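Local coordinates for putative pyrroline carboxylate reductase (Streptococcus pyogenes, PDB 2AHR), which probably catalyses the last step of proline biosynthesis, reducing 1-pyrroline-5-carboxylate to L-proline with NADPH or NADH, at residues K13-Q24 and P113-Q121; L174-A182 and K190-V201. All blocks are in the same frame, centred on the assembly; numbering follows the deposited sequence.

Contact 1: residues K13-Q24 and P113-Q121; sequences KMASAIIKGLKQ and PNMNAQILQ. With NAP (NADP nicotinamide-adenine-dinucleotide phosphate), chain S.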
loop_
_atom_site.group_PDB
_atom_site.type_symbol
_atom_site.label_atom_id
_atom_site.label_comp_id
_atom_site.label_asym_id
_atom_site.label_seq_id
_atom_site.Cartn_x
_atom_site.Cartn_y
_atom_site.Cartn_z
ATOM N N LYS E 13 31.110 -13.224 20.415
ATOM C CA LYS E 13 31.031 -11.795 20.658
ATOM C C LYS E 13 30.423 -11.454 22.023
ATOM O O LYS E 13 31.009 -10.676 22.782
ATOM C CB LYS E 13 30.301 -11.109 19.499
ATOM C CG LYS E 13 30.964 -11.431 18.146
ATOM C CD LYS E 13 30.685 -10.384 17.075
ATOM C CE LYS E 13 31.845 -10.280 16.067
ATOM N NZ LYS E 13 32.945 -9.438 16.618
HETATM N N MSE E 14 29.288 -12.072 22.357
HETATM C CA MSE E 14 28.604 -11.745 23.620
HETATM C C MSE E 14 29.432 -12.201 24.845
HETATM O O MSE E 14 29.670 -11.414 25.777
HETATM C CB MSE E 14 27.167 -12.284 23.618
HETATM C CG MSE E 14 26.209 -11.664 24.658
HETATM SE SE MSE E 14 26.104 -9.874 24.805
HETATM C CE MSE E 14 27.069 -9.671 26.296
ATOM N N ALA E 15 29.920 -13.438 24.815
ATOM C CA ALA E 15 30.769 -13.945 25.907
ATOM C C ALA E 15 32.092 -13.175 26.038
ATOM O O ALA E 15 32.535 -12.879 27.156
ATOM C CB ALA E 15 31.013 -15.440 25.759
ATOM N N SER E 16 32.714 -12.838 24.907
ATOM C CA SER E 16 33.916 -11.992 24.934
ATOM C C SER E 16 33.646 -10.670 25.663
ATOM O O SER E 16 34.428 -10.265 26.522
ATOM C CB SER E 16 34.454 -11.718 23.525
ATOM O OG SER E 16 34.756 -12.932 22.846
ATOM N N ALA E 17 32.539 -10.010 25.324
ATOM C CA ALA E 17 32.126 -8.787 26.020
ATOM C C ALA E 17 32.042 -8.925 27.551
ATOM O O ALA E 17 32.523 -8.049 28.258
ATOM C CB ALA E 17 30.809 -8.250 25.445
ATOM N N ILE E 18 31.460 -10.004 28.077
ATOM C CA ILE E 18 31.349 -10.123 29.544
ATOM C C ILE E 18 32.661 -10.508 30.264
ATOM O O ILE E 18 32.770 -10.332 31.475
ATOM C CB ILE E 18 30.184 -11.036 30.027
ATOM C CG1 ILE E 18 30.540 -12.507 29.903
ATOM C CG2 ILE E 18 28.846 -10.696 29.329
ATOM C CD1 ILE E 18 29.760 -13.356 30.849
ATOM N N ILE E 19 33.638 -11.031 29.518
ATOM C CA ILE E 19 34.948 -11.386 30.083
ATOM C C ILE E 19 35.620 -10.174 30.720
ATOM O O ILE E 19 36.051 -10.231 31.867
ATOM C CB ILE E 19 35.897 -12.030 29.034
ATOM C CG1 ILE E 19 35.400 -13.419 28.613
ATOM C CG2 ILE E 19 37.319 -12.148 29.582
ATOM C CD1 ILE E 19 35.067 -14.328 29.748
ATOM N N LYS E 20 35.670 -9.068 29.984
ATOM C CA LYS E 20 36.236 -7.825 30.497
ATOM C C LYS E 20 35.726 -7.477 31.909
ATOM O O LYS E 20 36.526 -7.197 32.793
ATOM C CB LYS E 20 35.979 -6.672 29.524
ATOM C CG LYS E 20 36.741 -5.398 29.883
ATOM C CD LYS E 20 36.043 -4.146 29.368
ATOM C CE LYS E 20 36.627 -2.904 30.015
ATOM N NZ LYS E 20 35.950 -1.661 29.515
ATOM N N GLY E 21 34.407 -7.508 32.113
ATOM C CA GLY E 21 33.811 -7.281 33.429
ATOM C C GLY E 21 34.186 -8.343 34.456
ATOM O O GLY E 21 34.393 -8.034 35.632
ATOM N N LEU E 22 34.284 -9.591 34.004
ATOM C CA LEU E 22 34.672 -10.719 34.867
ATOM C C LEU E 22 36.152 -10.677 35.293
ATOM O O LEU E 22 36.513 -11.210 36.341
ATOM C CB LEU E 22 34.340 -12.059 34.195
ATOM C CG LEU E 22 32.872 -12.457 33.969
ATOM C CD1 LEU E 22 32.822 -13.713 33.123
ATOM C CD2 LEU E 22 32.122 -12.674 35.266
ATOM N N LYS E 23 36.998 -10.047 34.478
ATOM C CA LYS E 23 38.399 -9.806 34.845
ATOM C C LYS E 23 38.536 -8.796 35.992
ATOM O O LYS E 23 39.553 -8.758 36.660
ATOM C CB LYS E 23 39.212 -9.333 33.639
ATOM C CG LYS E 23 39.510 -10.406 32.616
ATOM C CD LYS E 23 40.359 -9.808 31.509
ATOM C CE LYS E 23 40.592 -10.778 30.368
ATOM N NZ LYS E 23 41.518 -10.184 29.358
ATOM N N GLN E 24 37.507 -7.986 36.216
ATOM C CA GLN E 24 37.515 -7.006 37.299
ATOM C C GLN E 24 36.974 -7.597 38.602
ATOM O O GLN E 24 36.765 -6.885 39.588
ATOM C CB GLN E 24 36.737 -5.740 36.896
ATOM C CG GLN E 24 37.402 -4.931 35.784
ATOM C CD GLN E 24 36.846 -3.519 35.654
ATOM O OE1 GLN E 24 35.948 -3.106 36.405
ATOM N NE2 GLN E 24 37.387 -2.758 34.699
ATOM N N PRO E 113 21.994 -10.460 28.829
ATOM C CA PRO E 113 22.889 -9.314 28.690
ATOM C C PRO E 113 22.787 -8.641 27.321
ATOM O O PRO E 113 22.041 -9.105 26.449
ATOM C CB PRO E 113 24.282 -9.943 28.876
ATOM C CG PRO E 113 24.128 -11.337 28.260
ATOM C CD PRO E 113 22.655 -11.727 28.455
ATOM N N ASN E 114 23.528 -7.552 27.133
ATOM C CA ASN E 114 23.636 -6.937 25.818
ATOM C C ASN E 114 25.076 -6.501 25.523
ATOM O O ASN E 114 25.961 -6.638 26.377
ATOM C CB ASN E 114 22.595 -5.820 25.616
ATOM C CG ASN E 114 22.819 -4.620 26.530
ATOM O OD1 ASN E 114 23.960 -4.275 26.865
ATOM N ND2 ASN E 114 21.736 -3.973 26.923
HETATM N N MSE E 115 25.321 -5.997 24.318
HETATM C CA MSE E 115 26.693 -5.752 23.866
HETATM C C MSE E 115 27.335 -4.569 24.635
HETATM O O MSE E 115 28.548 -4.376 24.581
HETATM C CB MSE E 115 26.710 -5.550 22.345
HETATM C CG MSE E 115 28.089 -5.595 21.649
HETATM SE SE MSE E 115 29.054 -7.131 21.736
HETATM C CE MSE E 115 27.890 -8.404 21.396
ATOM N N ASN E 116 26.521 -3.814 25.378
ATOM C CA ASN E 116 27.029 -2.732 26.229
ATOM C C ASN E 116 27.842 -3.232 27.435
ATOM O O ASN E 116 28.452 -2.442 28.160
ATOM C CB ASN E 116 25.891 -1.810 26.672
ATOM C CG ASN E 116 25.149 -1.208 25.492
ATOM O OD1 ASN E 116 23.911 -1.026 25.518
ATOM N ND2 ASN E 116 25.895 -0.917 24.439
ATOM N N ALA E 117 27.831 -4.546 27.641
ATOM C CA ALA E 117 28.810 -5.198 28.509
ATOM C C ALA E 117 30.223 -4.742 28.166
ATOM O O ALA E 117 31.065 -4.628 29.059
ATOM C CB ALA E 117 28.695 -6.719 28.408
ATOM N N GLN E 118 30.469 -4.455 26.880
ATOM C CA GLN E 118 31.776 -3.994 26.401
ATOM C C GLN E 118 32.267 -2.763 27.139
ATOM O O GLN E 118 33.475 -2.542 27.228
ATOM C CB GLN E 118 31.750 -3.664 24.912
ATOM C CG GLN E 118 31.763 -4.865 23.999
ATOM C CD GLN E 118 31.767 -4.476 22.530
ATOM O OE1 GLN E 118 31.397 -3.368 22.172
ATOM N NE2 GLN E 118 32.186 -5.397 21.672
ATOM N N ILE E 119 31.345 -1.949 27.639
ATOM C CA ILE E 119 31.733 -0.772 28.411
ATOM C C ILE E 119 31.219 -0.902 29.841
ATOM O O ILE E 119 31.137 0.079 30.568
ATOM C CB ILE E 119 31.292 0.560 27.727
ATOM C CG1 ILE E 119 29.760 0.610 27.536
ATOM C CG2 ILE E 119 32.025 0.735 26.385
ATOM C CD1 ILE E 119 29.228 2.021 27.161
ATOM N N LEU E 120 30.865 -2.136 30.219
ATOM C CA LEU E 120 30.356 -2.446 31.550
ATOM C C LEU E 120 29.068 -1.710 31.852
ATOM O O LEU E 120 28.849 -1.292 32.998
ATOM C CB LEU E 120 31.399 -2.162 32.657
ATOM C CG LEU E 120 32.860 -2.554 32.423
ATOM C CD1 LEU E 120 33.719 -2.232 33.680
ATOM C CD2 LEU E 120 32.974 -4.019 32.048
ATOM N N GLN E 121 28.211 -1.576 30.827
ATOM C CA GLN E 121 26.907 -0.934 30.971
ATOM C C GLN E 121 25.783 -1.754 30.338
ATOM O O GLN E 121 24.770 -1.202 29.853
ATOM C CB GLN E 121 26.923 0.486 30.390
ATOM C CG GLN E 121 27.649 1.519 31.281
ATOM C CD GLN E 121 27.575 2.911 30.697
ATOM O OE1 GLN E 121 26.499 3.392 30.293
ATOM N NE2 GLN E 121 28.722 3.573 30.636
HETATM P PA NAP S . 28.422 -15.947 18.099
HETATM O O1A NAP S . 28.131 -16.639 16.814
HETATM O O2A NAP S . 29.136 -14.662 17.848
HETATM O O5B NAP S . 29.260 -16.873 19.129
HETATM C C5B NAP S . 29.040 -18.259 19.257
HETATM C C4B NAP S . 30.394 -18.918 19.506
HETATM O O4B NAP S . 30.257 -20.263 19.933
HETATM C C3B NAP S . 31.254 -18.915 18.244
HETATM O O3B NAP S . 32.439 -18.201 18.522
HETATM C C2B NAP S . 31.532 -20.378 17.935
HETATM O O2B NAP S . 32.879 -20.668 17.597
HETATM C C1B NAP S . 31.247 -21.042 19.276
HETATM N N9A NAP S . 30.912 -22.477 19.110
HETATM C C8A NAP S . 30.336 -23.090 18.021
HETATM N N7A NAP S . 30.227 -24.416 18.282
HETATM C C5A NAP S . 30.731 -24.663 19.518
HETATM C C6A NAP S . 30.879 -25.837 20.257
HETATM N N6A NAP S . 31.017 -26.983 19.593
HETATM N N1A NAP S . 31.441 -25.764 21.516
HETATM C C2A NAP S . 31.877 -24.553 22.027
HETATM N N3A NAP S . 31.738 -23.401 21.281
HETATM C C4A NAP S . 31.172 -23.452 20.047
HETATM O O3 NAP S . 27.041 -15.742 18.925
HETATM P PN NAP S . 26.806 -14.575 20.025
HETATM O O1N NAP S . 26.217 -13.409 19.305
HETATM O O2N NAP S . 28.013 -14.365 20.870
HETATM O O5D NAP S . 25.644 -15.239 20.931
HETATM C C5D NAP S . 25.935 -16.204 21.917
HETATM C C4D NAP S . 24.786 -16.288 22.920
HETATM O O4D NAP S . 24.526 -15.033 23.519
HETATM C C3D NAP S . 23.492 -16.738 22.250
HETATM O O3D NAP S . 22.957 -17.782 23.026
HETATM C C2D NAP S . 22.565 -15.529 22.255
HETATM O O2D NAP S . 21.215 -15.942 22.440
HETATM C C1D NAP S . 23.147 -14.682 23.407
HETATM N N1N NAP S . 23.056 -13.205 23.265
HETATM C C2N NAP S . 23.709 -12.538 22.247
HETATM C C3N NAP S . 23.633 -11.144 22.156
HETATM C C7N NAP S . 24.431 -10.386 21.136
HETATM O O7N NAP S . 24.339 -8.980 21.175
HETATM N N7N NAP S . 25.195 -11.030 20.244
HETATM C C4N NAP S . 22.895 -10.428 23.105
HETATM C C5N NAP S . 22.249 -11.099 24.134
HETATM C C6N NAP S . 22.343 -12.490 24.200
HETATM P P2B NAP S . 33.554 -20.338 16.163
HETATM O O1X NAP S . 34.916 -21.011 16.129
HETATM O O2X NAP S . 32.694 -20.909 15.059
HETATM O O3X NAP S . 33.710 -18.838 15.980
HETATM O O HOH W 1 33.437 -8.193 22.913
HETATM O O HOH W 2 32.653 -6.522 30.190
#
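The two selenomethionines M14 and M115 come together beside the NADP, SE of M14 lying 4.1 Å from CE of M115. Bends at chi2 and chi3 carry the tip of M14 off its helix until CE touches P113 CB (3.8 Å) and, from another side, the methyl of A117. CG of M14 rests against the nicotinamide, 3.6 Å from C3N, while CE of M115 reaches the carboxamide, 3.6 Å from O7N. The backbone N of M14 points almost straight at the pyrophosphate oxygen O2N (3.0 Å, 168°), as expected of a Rossmann helix whose first turn carries a dinucleotide phosphate. Further along, A17 and A117 meet methyl to methyl, and a water joins the carbonyls of both to the amide N of G21. Because G21 has no side chain, CD2 of L120 can approach its CA to 3.6 Å; K20 crosses that leucine at about a right angle and gives a weak hydrogen bond to Q118 O. Helix 13-22, which follows strand 5-9, is thus packed on the short 3-10 turn between strands 108-112 and 122-128, with strand 28-32 touching L22 and helix 158-185 touching N114.

Contact 2: residues L174-A182 and K190-V201; sequences LFIEALAKA and KAKALEIVTQTV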
loop_
_atom_site.group_PDB
_atom_site.type_symbol
_atom_site.label_atom_id
_atom_site.label_comp_id
_atom_site.label_asym_id
_atom_site.label_seq_id
_atom_site.Cartn_x
_atom_site.Cartn_y
_atom_site.Cartn_z
ATOM N N LEU E 174 20.411 1.212 14.160
ATOM C CA LEU E 174 19.794 1.442 12.827
ATOM C C LEU E 174 19.071 2.797 12.781
ATOM O O LEU E 174 19.156 3.528 11.801
ATOM C CB LEU E 174 18.847 0.285 12.444
ATOM C CG LEU E 174 18.302 0.213 10.992
ATOM C CD1 LEU E 174 19.338 -0.318 10.027
ATOM C CD2 LEU E 174 17.028 -0.651 10.885
ATOM N N PHE E 175 18.368 3.115 13.866
ATOM C CA PHE E 175 17.734 4.404 14.045
ATOM C C PHE E 175 18.754 5.549 14.016
ATOM O O PHE E 175 18.540 6.560 13.377
ATOM C CB PHE E 175 16.962 4.399 15.380
ATOM C CG PHE E 175 16.194 5.675 15.652
ATOM C CD1 PHE E 175 14.958 5.916 15.027
ATOM C CD2 PHE E 175 16.693 6.632 16.546
ATOM C CE1 PHE E 175 14.238 7.098 15.283
ATOM C CE2 PHE E 175 15.984 7.806 16.826
ATOM C CZ PHE E 175 14.749 8.038 16.184
ATOM N N ILE E 176 19.870 5.385 14.725
ATOM C CA ILE E 176 20.929 6.379 14.731
ATOM C C ILE E 176 21.539 6.528 13.325
ATOM O O ILE E 176 21.786 7.642 12.845
ATOM C CB ILE E 176 21.991 6.020 15.803
ATOM C CG1 ILE E 176 21.493 6.432 17.192
ATOM C CG2 ILE E 176 23.332 6.721 15.525
ATOM C CD1 ILE E 176 22.377 5.893 18.379
ATOM N N GLU E 177 21.786 5.401 12.662
ATOM C CA GLU E 177 22.337 5.415 11.316
ATOM C C GLU E 177 21.377 6.151 10.369
ATOM O O GLU E 177 21.826 6.889 9.461
ATOM C CB GLU E 177 22.552 3.990 10.842
ATOM C CG GLU E 177 22.992 3.853 9.403
ATOM C CD GLU E 177 24.432 4.252 9.183
ATOM O OE1 GLU E 177 25.143 4.525 10.165
ATOM O OE2 GLU E 177 24.852 4.312 8.012
ATOM N N ALA E 178 20.062 5.961 10.594
ATOM C CA ALA E 178 19.046 6.583 9.739
ATOM C C ALA E 178 19.072 8.105 9.840
ATOM O O ALA E 178 19.015 8.780 8.831
ATOM C CB ALA E 178 17.635 6.041 10.082
ATOM N N LEU E 179 19.126 8.635 11.068
ATOM C CA LEU E 179 19.273 10.083 11.282
ATOM C C LEU E 179 20.551 10.627 10.629
ATOM O O LEU E 179 20.543 11.690 10.009
ATOM C CB LEU E 179 19.311 10.390 12.787
ATOM C CG LEU E 179 17.988 10.144 13.527
ATOM C CD1 LEU E 179 18.186 10.155 15.043
ATOM C CD2 LEU E 179 16.992 11.200 13.098
ATOM N N ALA E 180 21.649 9.914 10.812
ATOM C CA ALA E 180 22.936 10.324 10.244
ATOM C C ALA E 180 22.950 10.275 8.724
ATOM O O ALA E 180 23.434 11.202 8.084
ATOM C CB ALA E 180 24.057 9.490 10.827
ATOM N N LYS E 181 22.391 9.219 8.137
ATOM C CA LYS E 181 22.287 9.137 6.670
ATOM C C LYS E 181 21.413 10.291 6.130
ATOM O O LYS E 181 21.666 10.829 5.038
ATOM C CB LYS E 181 21.694 7.784 6.220
ATOM C CG LYS E 181 22.680 6.610 6.070
ATOM C CD LYS E 181 23.785 6.919 5.039
ATOM C CE LYS E 181 24.372 5.669 4.325
ATOM N NZ LYS E 181 24.421 4.433 5.179
ATOM N N ALA E 182 20.385 10.667 6.897
ATOM C CA ALA E 182 19.516 11.792 6.501
ATOM C C ALA E 182 20.292 13.132 6.548
ATOM O O ALA E 182 20.040 14.037 5.749
ATOM C CB ALA E 182 18.282 11.859 7.405
ATOM N N LYS E 190 29.093 12.368 6.991
ATOM C CA LYS E 190 28.661 11.222 7.828
ATOM C C LYS E 190 29.186 11.268 9.272
ATOM O O LYS E 190 28.405 11.178 10.227
ATOM C CB LYS E 190 29.043 9.884 7.158
ATOM C CG LYS E 190 28.608 8.624 7.954
ATOM C CD LYS E 190 27.081 8.455 7.962
ATOM C CE LYS E 190 26.620 7.290 8.838
ATOM N NZ LYS E 190 27.195 5.970 8.409
ATOM N N ALA E 191 30.512 11.381 9.416
ATOM C CA ALA E 191 31.162 11.410 10.732
ATOM C C ALA E 191 30.597 12.525 11.618
ATOM O O ALA E 191 30.267 12.314 12.796
ATOM C CB ALA E 191 32.724 11.563 10.569
ATOM N N LYS E 192 30.472 13.711 11.032
ATOM C CA LYS E 192 29.914 14.858 11.718
ATOM C C LYS E 192 28.438 14.625 12.089
ATOM O O LYS E 192 28.025 14.924 13.217
ATOM C CB LYS E 192 30.070 16.120 10.848
ATOM C CG LYS E 192 29.655 17.423 11.517
ATOM C CD LYS E 192 30.358 17.666 12.893
ATOM C CE LYS E 192 31.904 17.700 12.766
ATOM N NZ LYS E 192 32.633 18.060 14.040
ATOM N N ALA E 193 27.656 14.087 11.152
ATOM C CA ALA E 193 26.230 13.823 11.407
ATOM C C ALA E 193 26.094 12.810 12.536
ATOM O O ALA E 193 25.267 12.989 13.430
ATOM C CB ALA E 193 25.520 13.330 10.139
ATOM N N LEU E 194 26.931 11.765 12.514
ATOM C CA LEU E 194 26.914 10.739 13.579
ATOM C C LEU E 194 27.277 11.313 14.961
ATOM O O LEU E 194 26.682 10.958 15.985
ATOM C CB LEU E 194 27.891 9.593 13.266
ATOM C CG LEU E 194 27.436 8.388 12.453
ATOM C CD1 LEU E 194 28.646 7.465 12.171
ATOM C CD2 LEU E 194 26.305 7.619 13.179
ATOM N N GLU E 195 28.270 12.198 14.977
ATOM C CA GLU E 195 28.723 12.804 16.210
ATOM C C GLU E 195 27.587 13.619 16.825
ATOM O O GLU E 195 27.262 13.456 17.992
ATOM C CB GLU E 195 29.955 13.657 15.931
ATOM C CG GLU E 195 30.430 14.457 17.123
ATOM C CD GLU E 195 31.554 15.444 16.778
ATOM O OE1 GLU E 195 31.827 15.696 15.586
ATOM O OE2 GLU E 195 32.158 15.981 17.720
ATOM N N ILE E 196 26.966 14.471 16.021
ATOM C CA ILE E 196 25.860 15.280 16.477
ATOM C C ILE E 196 24.694 14.429 16.973
ATOM O O ILE E 196 24.163 14.714 18.053
ATOM C CB ILE E 196 25.335 16.203 15.366
ATOM C CG1 ILE E 196 26.418 17.219 14.956
ATOM C CG2 ILE E 196 23.994 16.870 15.802
ATOM C CD1 ILE E 196 26.180 17.875 13.575
ATOM N N VAL E 197 24.251 13.429 16.186
ATOM C CA VAL E 197 23.076 12.675 16.658
ATOM C C VAL E 197 23.379 11.734 17.852
ATOM O O VAL E 197 22.551 11.606 18.769
ATOM C CB VAL E 197 22.143 12.006 15.538
ATOM C CG1 VAL E 197 22.310 12.614 14.164
ATOM C CG2 VAL E 197 22.235 10.507 15.532
ATOM N N THR E 198 24.555 11.099 17.857
ATOM C CA THR E 198 24.931 10.235 18.992
ATOM C C THR E 198 24.932 11.046 20.310
ATOM O O THR E 198 24.426 10.576 21.339
ATOM C CB THR E 198 26.328 9.578 18.793
ATOM O OG1 THR E 198 26.353 8.852 17.544
ATOM C CG2 THR E 198 26.631 8.622 19.946
ATOM N N GLN E 199 25.483 12.265 20.267
ATOM C CA GLN E 199 25.550 13.121 21.454
ATOM C C GLN E 199 24.164 13.559 21.856
ATOM O O GLN E 199 23.860 13.635 23.049
ATOM C CB GLN E 199 26.474 14.329 21.226
ATOM C CG GLN E 199 27.972 13.898 21.249
ATOM C CD GLN E 199 28.992 15.052 21.166
ATOM O OE1 GLN E 199 30.176 14.812 20.854
ATOM N NE2 GLN E 199 28.549 16.294 21.444
ATOM N N THR E 200 23.303 13.807 20.868
ATOM C CA THR E 200 21.922 14.190 21.139
ATOM C C THR E 200 21.111 13.035 21.721
ATOM O O THR E 200 20.252 13.240 22.592
ATOM C CB THR E 200 21.248 14.716 19.864
ATOM O OG1 THR E 200 22.000 15.825 19.359
ATOM C CG2 THR E 200 19.832 15.146 20.135
ATOM N N VAL E 201 21.365 11.827 21.236
ATOM C CA VAL E 201 20.686 10.623 21.746
ATOM C C VAL E 201 21.080 10.397 23.205
ATOM O O VAL E 201 20.208 10.196 24.075
ATOM C CB VAL E 201 21.006 9.358 20.893
ATOM C CG1 VAL E 201 20.491 8.073 21.563
ATOM C CG2 VAL E 201 20.403 9.464 19.498
#
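I176 packs as a knob into a hole formed by L194, V197, T198 and V201, part of the packing of a helical hairpin in which helices 158-185 and 190-210 run at 130° to each other, their axes 8.3 Å apart over these segments. With its CG2 anti to the backbone N, I176 brings that methyl against both L194 CD2 and V197 CG2, 3.9 Å from the latter, and turns CG1 to the CG2 branch of V201. Beside it L179 lays CB against both methyls of V197. Where the two helices come nearest the side chains are small: A180 faces A193, whose CB lies 3.6 Å from A180 O, and L194 brings CD2 over the A180 methyl.

At one side of this apolar core lies a charged group of E177, K181 and K190. The CB of E177 points away from the partner helix, but a bend at chi2 (74°) swings the carboxylate back to K190, whose chain crosses it at about a right angle. The E177 carboxylate thus gathers two lysines, K181 and K190, in a salt-bridge network that K190 extends to D220 of a third subunit. Elsewhere on helix 158-185, F175 stacks on F175 of the second subunit, in keeping with the dimerisation domain to which both helices belong. In the salt bridge itself K190 NZ meets E177 OE2 on its syn side at 2.9 Å, 18° out of the carboxylate plane, whereas K181 NZ reaches the same oxygen nearly along its C-O bond.

How the contacts relate
Contact 1 closes before contact 2 opens along the chain, and their centres lie 25 Å apart, with about 10 Å between nearest atoms. The first belongs to the nucleotide-binding Rossmann domain, the second to the helical dimerisation region. Helix 158-185 spans the gap: its earlier part touches N114 of contact 1, and its later part supplies segment 174-182 of contact 2. Both contacts also meet the second subunit, where N207 and F218 approach the 113-121 loop, and S224 of that subunit is hydrogen-bonded to the NADP. Cofactor binding and subunit pairing are therefore structurally joined, an example of a cofactor site completed across a subunit interface, consistent with an active site shared between subunits.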